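Local structure of iron-regulated ABC transporter siderophore-binding protein SirA (Staphylococcus aureus subsp. aureus, 3MWF) at residues 87-92 with 105-110. The protein binds the siderophore staphyloferrin B with its ferric iron and probably delivers it to an ABC transporter for uptake into the cell. Sequence-based numbering, arbitrary orientation.
Sequences IVASKV and APTVST. With SE8 (5-[(2-{[(3S)-5-{[(2S)-2-amino-2-carboxyethyl]amino}-3-carboxy-3-hydroxy-5-oxopentanoyl]amino}ethyl)amino]-2,5-dioxopentanoic acid), chain C.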
loop_
_atom_site.group_PDB
_atom_site.type_symbol
_atom_site.label_atom_id
_atom_site.label_comp_id
_atom_site.label_asym_id
_atom_site.label_seq_id
_atom_site.Cartn_x
_atom_site.Cartn_y
_atom_site.Cartn_z
ATOM N N ILE A 87 6.786 -10.390 16.178
ATOM C CA ILE A 87 5.590 -9.639 15.786
ATOM C C ILE A 87 6.040 -8.487 14.905
ATOM O O ILE A 87 6.985 -7.786 15.248
ATOM C CB ILE A 87 4.812 -9.122 17.013
ATOM C CG1 ILE A 87 4.367 -10.325 17.863
ATOM C CG2 ILE A 87 3.610 -8.199 16.594
ATOM C CD1 ILE A 87 3.944 -9.924 19.280
ATOM N N VAL A 88 5.367 -8.290 13.764
ATOM C CA VAL A 88 5.687 -7.147 12.903
ATOM C C VAL A 88 4.519 -6.145 13.009
ATOM O O VAL A 88 3.362 -6.461 12.672
ATOM C CB VAL A 88 5.907 -7.554 11.399
ATOM C CG1 VAL A 88 6.243 -6.333 10.536
ATOM C CG2 VAL A 88 7.033 -8.591 11.265
ATOM N N ALA A 89 4.837 -4.949 13.499
ATOM C CA ALA A 89 3.842 -3.939 13.849
ATOM C C ALA A 89 4.169 -2.680 13.060
ATOM O O ALA A 89 5.166 -2.654 12.342
ATOM C CB ALA A 89 3.890 -3.623 15.359
ATOM N N SER A 90 3.306 -1.678 13.195
ATOM C CA SER A 90 3.556 -0.345 12.626
ATOM C C SER A 90 3.285 0.708 13.701
ATOM O O SER A 90 2.436 0.508 14.590
ATOM C CB SER A 90 2.652 -0.105 11.395
ATOM O OG SER A 90 1.277 -0.009 11.761
ATOM N N LYS A 91 3.974 1.843 13.608
ATOM C CA LYS A 91 3.703 2.944 14.528
ATOM C C LYS A 91 2.291 3.461 14.260
ATOM O O LYS A 91 1.512 3.702 15.181
ATOM C CB LYS A 91 4.775 4.042 14.369
ATOM C CG LYS A 91 4.690 5.208 15.363
ATOM C CD LYS A 91 6.087 5.815 15.491
ATOM C CE LYS A 91 6.113 7.321 15.223
ATOM N NZ LYS A 91 5.490 8.118 16.340
ATOM N N VAL A 92 1.918 3.577 12.982
ATOM C CA VAL A 92 0.606 4.122 12.705
ATOM C C VAL A 92 -0.559 3.321 13.345
ATOM O O VAL A 92 -1.497 3.910 13.888
ATOM C CB VAL A 92 0.396 4.402 11.199
ATOM C CG1 VAL A 92 0.387 3.118 10.392
ATOM C CG2 VAL A 92 -0.886 5.186 11.031
ATOM N N ALA A 105 6.242 -10.974 22.533
ATOM C CA ALA A 105 7.340 -11.431 21.725
ATOM C C ALA A 105 8.136 -10.244 21.197
ATOM O O ALA A 105 7.599 -9.124 21.148
ATOM C CB ALA A 105 6.820 -12.266 20.535
ATOM N N PRO A 106 9.391 -10.480 20.765
ATOM C CA PRO A 106 10.159 -9.415 20.124
ATOM C C PRO A 106 9.312 -8.828 19.004
ATOM O O PRO A 106 8.756 -9.580 18.185
ATOM C CB PRO A 106 11.363 -10.155 19.538
ATOM C CG PRO A 106 11.549 -11.331 20.453
ATOM C CD PRO A 106 10.137 -11.753 20.771
ATOM N N THR A 107 9.192 -7.507 19.013
ATOM C CA THR A 107 8.292 -6.818 18.100
ATOM C C THR A 107 9.108 -5.767 17.347
ATOM O O THR A 107 9.828 -4.959 17.960
ATOM C CB THR A 107 7.158 -6.117 18.864
ATOM O OG1 THR A 107 6.360 -7.087 19.535
ATOM C CG2 THR A 107 6.252 -5.315 17.891
ATOM N N VAL A 108 9.009 -5.795 16.023
ATOM C CA VAL A 108 9.674 -4.774 15.200
ATOM C C VAL A 108 8.601 -3.978 14.476
ATOM O O VAL A 108 7.512 -4.492 14.203
ATOM C CB VAL A 108 10.698 -5.392 14.223
ATOM C CG1 VAL A 108 11.784 -6.118 15.027
ATOM C CG2 VAL A 108 10.015 -6.393 13.248
ATOM N N SER A 109 8.872 -2.697 14.207
ATOM C CA SER A 109 7.829 -1.776 13.694
ATOM C C SER A 109 8.356 -0.835 12.602
ATOM O O SER A 109 9.404 -0.210 12.783
ATOM C CB SER A 109 7.294 -0.928 14.857
ATOM O OG SER A 109 6.209 -0.089 14.467
ATOM N N THR A 110 7.637 -0.723 11.479
ATOM C CA THR A 110 7.905 0.337 10.504
ATOM C C THR A 110 7.058 1.530 10.904
ATOM O O THR A 110 6.152 1.422 11.722
ATOM C CB THR A 110 7.441 -0.068 9.110
ATOM O OG1 THR A 110 6.110 -0.608 9.233
ATOM C CG2 THR A 110 8.368 -1.139 8.498
HETATM C C1 SE8 C . -8.689 2.586 8.533
HETATM C C2 SE8 C . -9.588 2.786 7.344
HETATM C C3 SE8 C . -9.683 1.513 6.519
HETATM N N4 SE8 C . -8.419 1.148 5.889
HETATM C C5 SE8 C . -8.119 1.516 4.660
HETATM C C6 SE8 C . -6.717 1.218 4.186
HETATM C C7 SE8 C . -5.747 2.310 4.637
HETATM C C8 SE8 C . -4.320 1.858 4.274
HETATM C C9 SE8 C . -3.251 2.933 4.458
HETATM N N10 SE8 C . -3.390 3.785 5.472
HETATM C C11 SE8 C . -2.370 4.787 5.681
HETATM C C12 SE8 C . -1.713 4.618 7.040
HETATM N N13 SE8 C . -1.029 5.828 7.475
HETATM C C14 SE8 C . -1.648 6.881 8.089
HETATM C C15 SE8 C . -2.993 6.683 8.723
HETATM C C16 SE8 C . -3.929 6.771 7.543
HETATM C C17 SE8 C . -5.172 5.942 7.631
HETATM C C18 SE8 C . -6.393 6.714 7.463
HETATM O O19 SE8 C . -9.125 1.914 9.505
HETATM O O20 SE8 C . -7.571 3.137 8.527
HETATM N N21 SE8 C . -9.063 3.900 6.530
HETATM O O22 SE8 C . -8.891 2.076 3.907
HETATM C C23 SE8 C . -6.115 3.636 3.996
HETATM O O24 SE8 C . -5.838 3.836 2.787
HETATM O O25 SE8 C . -6.677 4.524 4.686
HETATM O O26 SE8 C . -5.894 2.498 6.055
HETATM O O27 SE8 C . -2.297 2.972 3.688
HETATM O O28 SE8 C . -1.166 7.998 8.123
HETATM O O29 SE8 C . -5.163 4.709 7.691
HETATM O O30 SE8 C . -7.390 6.135 7.045
HETATM O O31 SE8 C . -6.396 7.949 7.699
#
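Ile87 and Thr107 sit side by side on neighbouring parallel strands, on the face they share with Ala89 and Ser109. Their beta-branched side chains cross at a slant: CB of Ile87 lies 3.6 Å from OG1 of Thr107, and CD1 of Ile87 runs past that hydroxyl to meet CB of Ala105 at 3.9 Å. With OG1 set beside its own backbone N (chi1 -63°), Thr107 donates to Ala105 O at 2.9 Å, so a polar group is satisfied within an apolar patch, while its methyl CG2 rests 3.9 Å from CB of Ala89. The small Ala89 also touches Leu101 of helix 98-104, consistent with close packing there. On the other face Val88 CG2 and Val108 CG2 touch loosely at 4.2 Å; branched valines suit such extended, buried backbone.

The main-chain ladder alternates between strands, from Ile87 N to Pro106 O through to Lys91 N, which donates to Thr110 O. Its longest and most bent rung is Thr110 N to Ala89 O, 3.3 Å and 143°. In one of the two conformers of Ser109, its OG (chi1 -175°) also donates to Thr110 O. Ser90, short and polar, is the N-cap of helix 91-94, its OG accepting from Arg93 N; Val92, in the first turn of that helix, lays CG2 3.5 Å from C15 of the siderophore.

In this Rossmann-like lobe strand 107-110 is the edge strand, and 86-90 lies between it and 24-26. Helices 91-94 and 98-104 form the beta-alpha-beta crossover; 98-104 packs on Ala89 and Thr107, and helix 116-127 covers Val88 and Thr110.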